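Local coordinates for sulfate transporter/antisigma-factor antagonist STAS (Planctomyces limnophilus, PDB 3T6O), which probably acts as an anti-sigma factor antagonist of the STAS family, and may thereby regulate bacterial transcription through protein partners, at residues 90-93 and 94-98; 71-74 and 75-79. All coordinates share one frame; numbering follows the deposited sequence.

Contact 1: 90-93 and 94-98; sequences SPYC and VEVLQ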
loop_
_atom_site.group_PDB
_atom_site.type_symbol
_atom_site.label_atom_id
_atom_site.label_comp_id
_atom_site.label_asym_id
_atom_site.label_seq_id
_atom_site.Cartn_x
_atom_site.Cartn_y
_atom_site.Cartn_z
ATOM N N SER A 90 18.196 18.031 1.954
ATOM C CA SER A 90 18.233 19.121 2.957
ATOM C C SER A 90 18.096 18.560 4.371
ATOM O O SER A 90 17.581 17.477 4.545
ATOM C CB SER A 90 17.120 20.132 2.752
ATOM O OG SER A 90 15.880 19.570 3.127
ATOM N N PRO A 91 18.572 19.295 5.390
ATOM C CA PRO A 91 18.449 18.783 6.748
ATOM C C PRO A 91 17.023 18.429 7.171
ATOM O O PRO A 91 16.838 17.452 7.897
ATOM C CB PRO A 91 19.033 19.921 7.625
ATOM C CG PRO A 91 19.979 20.628 6.757
ATOM C CD PRO A 91 19.615 20.332 5.290
ATOM N N TYR A 92 16.037 19.218 6.746
ATOM C CA TYR A 92 14.691 18.870 7.050
ATOM C C TYR A 92 14.281 17.545 6.380
ATOM O O TYR A 92 13.647 16.709 7.019
ATOM C CB TYR A 92 13.734 19.962 6.629
ATOM C CG TYR A 92 12.340 19.525 6.895
ATOM C CD1 TYR A 92 11.842 19.496 8.191
ATOM C CD2 TYR A 92 11.535 19.089 5.878
ATOM C CE1 TYR A 92 10.552 19.066 8.449
ATOM C CE2 TYR A 92 10.250 18.675 6.124
ATOM C CZ TYR A 92 9.761 18.662 7.411
ATOM O OH TYR A 92 8.475 18.223 7.647
ATOM N N CYS A 93 14.640 17.349 5.107
ATOM C CA CYS A 93 14.232 16.182 4.414
ATOM C C CYS A 93 14.875 14.943 5.044
ATOM O O CYS A 93 14.260 13.856 5.061
ATOM C CB CYS A 93 14.495 16.309 2.897
ATOM S SG CYS A 93 13.416 17.587 2.084
ATOM N N VAL A 94 16.066 15.110 5.614
ATOM C CA VAL A 94 16.707 14.039 6.361
ATOM C C VAL A 94 15.860 13.684 7.605
ATOM O O VAL A 94 15.717 12.499 7.943
ATOM C CB VAL A 94 18.133 14.394 6.800
ATOM C CG1 VAL A 94 18.710 13.268 7.669
ATOM C CG2 VAL A 94 19.042 14.626 5.598
ATOM N N GLU A 95 15.259 14.685 8.243
ATOM C CA GLU A 95 14.408 14.443 9.438
ATOM C C GLU A 95 13.176 13.633 9.058
ATOM O O GLU A 95 12.708 12.778 9.834
ATOM C CB GLU A 95 13.961 15.759 10.083
ATOM C CG GLU A 95 14.807 16.214 11.312
ATOM C CD GLU A 95 14.090 16.038 12.676
ATOM O OE1 GLU A 95 14.112 14.927 13.263
ATOM O OE2 GLU A 95 13.523 17.026 13.202
ATOM N N VAL A 96 12.676 13.877 7.845
ATOM C CA VAL A 96 11.530 13.157 7.363
ATOM C C VAL A 96 11.970 11.746 6.972
ATOM O O VAL A 96 11.322 10.784 7.320
ATOM C CB VAL A 96 10.873 13.859 6.212
ATOM C CG1 VAL A 96 9.742 12.983 5.631
ATOM C CG2 VAL A 96 10.357 15.225 6.626
ATOM N N LEU A 97 13.087 11.618 6.274
ATOM C CA LEU A 97 13.628 10.288 5.987
ATOM C C LEU A 97 13.891 9.442 7.219
ATOM O O LEU A 97 13.828 8.223 7.161
ATOM C CB LEU A 97 14.929 10.400 5.168
ATOM C CG LEU A 97 14.676 10.772 3.694
ATOM C CD1 LEU A 97 15.925 11.049 2.981
ATOM C CD2 LEU A 97 13.900 9.677 2.984
ATOM N N GLN A 98 14.260 10.074 8.314
ATOM C CA GLN A 98 14.508 9.364 9.560
ATOM C C GLN A 98 13.233 8.684 10.127
ATOM O O GLN A 98 13.350 7.839 10.996
ATOM C CB GLN A 98 15.113 10.310 10.614
ATOM C CG GLN A 98 16.596 10.621 10.393
ATOM C CD GLN A 98 17.131 11.734 11.273
ATOM O OE1 GLN A 98 18.304 12.119 11.152
ATOM N NE2 GLN A 98 16.294 12.256 12.169
#

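Contact 2: 71-74 and 75-79; sequences RGWK and RIKED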
loop_
_atom_site.group_PDB
_atom_site.type_symbol
_atom_site.label_atom_id
_atom_site.label_comp_id
_atom_site.label_asym_id
_atom_site.label_seq_id
_atom_site.Cartn_x
_atom_site.Cartn_y
_atom_site.Cartn_z
ATOM N N ARG A 71 8.805 2.656 -5.368
ATOM C CA ARG A 71 8.417 2.034 -6.637
ATOM C C ARG A 71 9.572 1.986 -7.604
ATOM O O ARG A 71 9.737 1.000 -8.332
ATOM C CB ARG A 71 7.220 2.736 -7.295
ATOM C CG ARG A 71 5.962 2.677 -6.496
ATOM C CD ARG A 71 4.866 3.538 -7.135
ATOM N NE ARG A 71 4.431 2.946 -8.368
ATOM C CZ ARG A 71 3.705 3.543 -9.313
ATOM N NH1 ARG A 71 3.332 4.811 -9.182
ATOM N NH2 ARG A 71 3.336 2.843 -10.390
ATOM N N GLY A 72 10.340 3.055 -7.654
ATOM C CA GLY A 72 11.531 3.116 -8.499
ATOM C C GLY A 72 12.542 2.100 -8.011
ATOM O O GLY A 72 13.059 1.293 -8.779
ATOM N N TRP A 73 12.796 2.120 -6.716
ATOM C CA TRP A 73 13.774 1.210 -6.143
ATOM C C TRP A 73 13.436 -0.257 -6.399
ATOM O O TRP A 73 14.331 -1.038 -6.720
ATOM C CB TRP A 73 13.968 1.520 -4.644
ATOM C CG TRP A 73 14.696 0.456 -3.883
ATOM C CD1 TRP A 73 16.030 0.152 -3.930
ATOM C CD2 TRP A 73 14.111 -0.435 -2.954
ATOM N NE1 TRP A 73 16.310 -0.883 -3.081
ATOM C CE2 TRP A 73 15.142 -1.282 -2.482
ATOM C CE3 TRP A 73 12.803 -0.644 -2.514
ATOM C CZ2 TRP A 73 14.904 -2.306 -1.572
ATOM C CZ3 TRP A 73 12.559 -1.665 -1.596
ATOM C CH2 TRP A 73 13.607 -2.478 -1.128
ATOM N N LYS A 74 12.142 -0.636 -6.276
ATOM C CA LYS A 74 11.723 -2.032 -6.504
ATOM C C LYS A 74 11.993 -2.490 -7.948
ATOM O O LYS A 74 12.212 -3.685 -8.218
ATOM C CB LYS A 74 10.220 -2.222 -6.183
ATOM C CG LYS A 74 9.891 -2.168 -4.705
ATOM C CD LYS A 74 8.423 -2.450 -4.418
ATOM C CE LYS A 74 8.124 -2.171 -2.943
ATOM N NZ LYS A 74 6.706 -2.309 -2.491
ATOM N N ARG A 75 11.946 -1.546 -8.870
ATOM C CA ARG A 75 12.232 -1.847 -10.254
ATOM C C ARG A 75 13.704 -2.143 -10.475
ATOM O O ARG A 75 14.040 -2.944 -11.340
ATOM C CB ARG A 75 11.765 -0.714 -11.192
ATOM C CG ARG A 75 10.284 -0.842 -11.523
ATOM C CD ARG A 75 9.682 0.474 -11.870
ATOM N NE ARG A 75 8.300 0.356 -12.315
ATOM C CZ ARG A 75 7.260 0.228 -11.494
ATOM N NH1 ARG A 75 7.436 0.202 -10.185
ATOM N NH2 ARG A 75 6.051 0.166 -11.983
ATOM N N ILE A 76 14.586 -1.512 -9.724
ATOM C CA ILE A 76 15.999 -1.778 -9.953
ATOM C C ILE A 76 16.672 -2.709 -8.923
ATOM O O ILE A 76 17.743 -3.228 -9.197
ATOM C CB ILE A 76 16.771 -0.484 -10.127
ATOM C CG1 ILE A 76 17.125 0.128 -8.821
ATOM C CG2 ILE A 76 16.008 0.602 -11.031
ATOM C CD1 ILE A 76 18.033 1.260 -9.055
ATOM N N LYS A 77 16.024 -2.966 -7.786
ATOM C CA LYS A 77 16.687 -3.650 -6.670
ATOM C C LYS A 77 17.096 -5.094 -6.928
ATOM O O LYS A 77 17.977 -5.586 -6.230
ATOM C CB LYS A 77 15.845 -3.609 -5.396
ATOM C CG LYS A 77 14.703 -4.596 -5.356
ATOM C CD LYS A 77 13.933 -4.517 -4.041
ATOM C CE LYS A 77 13.210 -5.837 -3.732
ATOM N NZ LYS A 77 14.076 -6.696 -2.835
ATOM N N GLU A 78 16.525 -5.802 -7.896
ATOM C CA GLU A 78 17.026 -7.169 -8.063
ATOM C C GLU A 78 18.367 -7.305 -8.822
ATOM O O GLU A 78 18.921 -8.402 -8.898
ATOM C CB GLU A 78 15.952 -8.125 -8.592
ATOM C CG GLU A 78 14.775 -8.380 -7.597
ATOM C CD GLU A 78 15.227 -8.819 -6.190
ATOM O OE1 GLU A 78 15.912 -9.873 -6.070
ATOM O OE2 GLU A 78 14.870 -8.113 -5.210
ATOM N N ASP A 79 18.906 -6.207 -9.362
ATOM C CA ASP A 79 20.229 -6.267 -9.959
ATOM C C ASP A 79 21.278 -6.467 -8.857
ATOM O O ASP A 79 21.299 -5.723 -7.881
ATOM C CB ASP A 79 20.545 -4.968 -10.703
ATOM C CG ASP A 79 19.566 -4.674 -11.805
ATOM O OD1 ASP A 79 18.649 -5.491 -12.066
ATOM O OD2 ASP A 79 19.711 -3.604 -12.403
#

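Contact 1: 90-93 and 94-98
Tyr92, in one of its two conformers, meets Val96 one turn on along helix 91-97, the helix of the beta-alpha-beta unit between strands 83-87 and 108-109. CG lies anti to the backbone N (chi1 177°), and the end of the ring comes back toward the following turn, where Tyr92 CE2 is 3.5 Å from Val96 CG2. The methyl approaches obliquely, near CE2, CZ and OH. Polar contacts begin at the N-cap: Ser90 OG accepts from Cys93 N at 3.2 Å, while Ser90 O takes Val94 N at 3.0 Å, so one residue satisfies two amides of the first turn. Successive i to i+4 bonds then run from Glu95 N to Pro91 O (3.2 Å), Val96 N to Tyr92 O (3.1 Å) and Leu97 N to Cys93 O (2.8 Å), the last nearly straight at 170°. The Cys93 and Leu97 side chains touch Phe61 of strand 60-61. Glu95 OE1 is bonded to Ser63 and Ser64 of a second subunit, and Val96 packs on Val96 of that subunit. The chemistry is thus divided: backbone bonds and a serine cap fix this short helix, and its side chains serve the core and a subunit interface.

Contact 2: 71-74 and 75-79
Lys77 reaches back along its own chain to lie over Trp73. Lys77 CB sits 3.3 Å from Trp73 O and also nears the indole NE1. CG lies between the backbone N and the carbonyl carbon (chi1 78°), which turns the chain over the ring. CG skirts the carbonyl oxygens of Trp73 and Lys74, and Lys77 CD settles over one face of the indole, a CH-pi contact 3.6 Å from the centroid of the Trp73 six-membered ring and 20° off its normal. The chain bends at chi4, and Lys77 NZ forms a salt bridge with Glu78 OE2 at 2.9 Å; NZ also bonds to Glu104 O of a fourth subunit. This lies near the C-terminal end of helix 63-76 of the STAS domain: Lys77 N still bonds weakly to Trp73 O, and a type I beta turn runs from Ile76 to Asp79. Trp73 meets Trp106 edge-to-face. One turn back, Arg75 NH1 donates to Arg71 O at 3.1 Å; the oxygen lies near the guanidinium plane, but the donor stands above the carbonyl plane. The Arg71 and Arg75 chains run side by side, guanidinium planes 78° apart, and Arg71 NE and Arg75 NH1 both form salt bridges with Glu95 OE2 of a third subunit.

Contact 2, at the C-terminal end of helix 63-76, closes before contact 1 opens on helix 91-97; strand 83-87 of the central mixed sheet comes between them in sequence. Their centres are about 22 Å apart and their nearest atoms about 11 Å, so they do not touch within one chain. Both lie in the STAS domain, and contact 1 belongs to the beta-alpha-beta unit of strands 83-87 and 108-109. In the assembly, helix 63-76 of one chain meets helix 91-97 of another: Glu95 of contact 1 is the residue whose counterpart in a third subunit pairs with Arg71 and Arg75 of contact 2. Surfaces separate within the monomer thus meet across subunit boundaries.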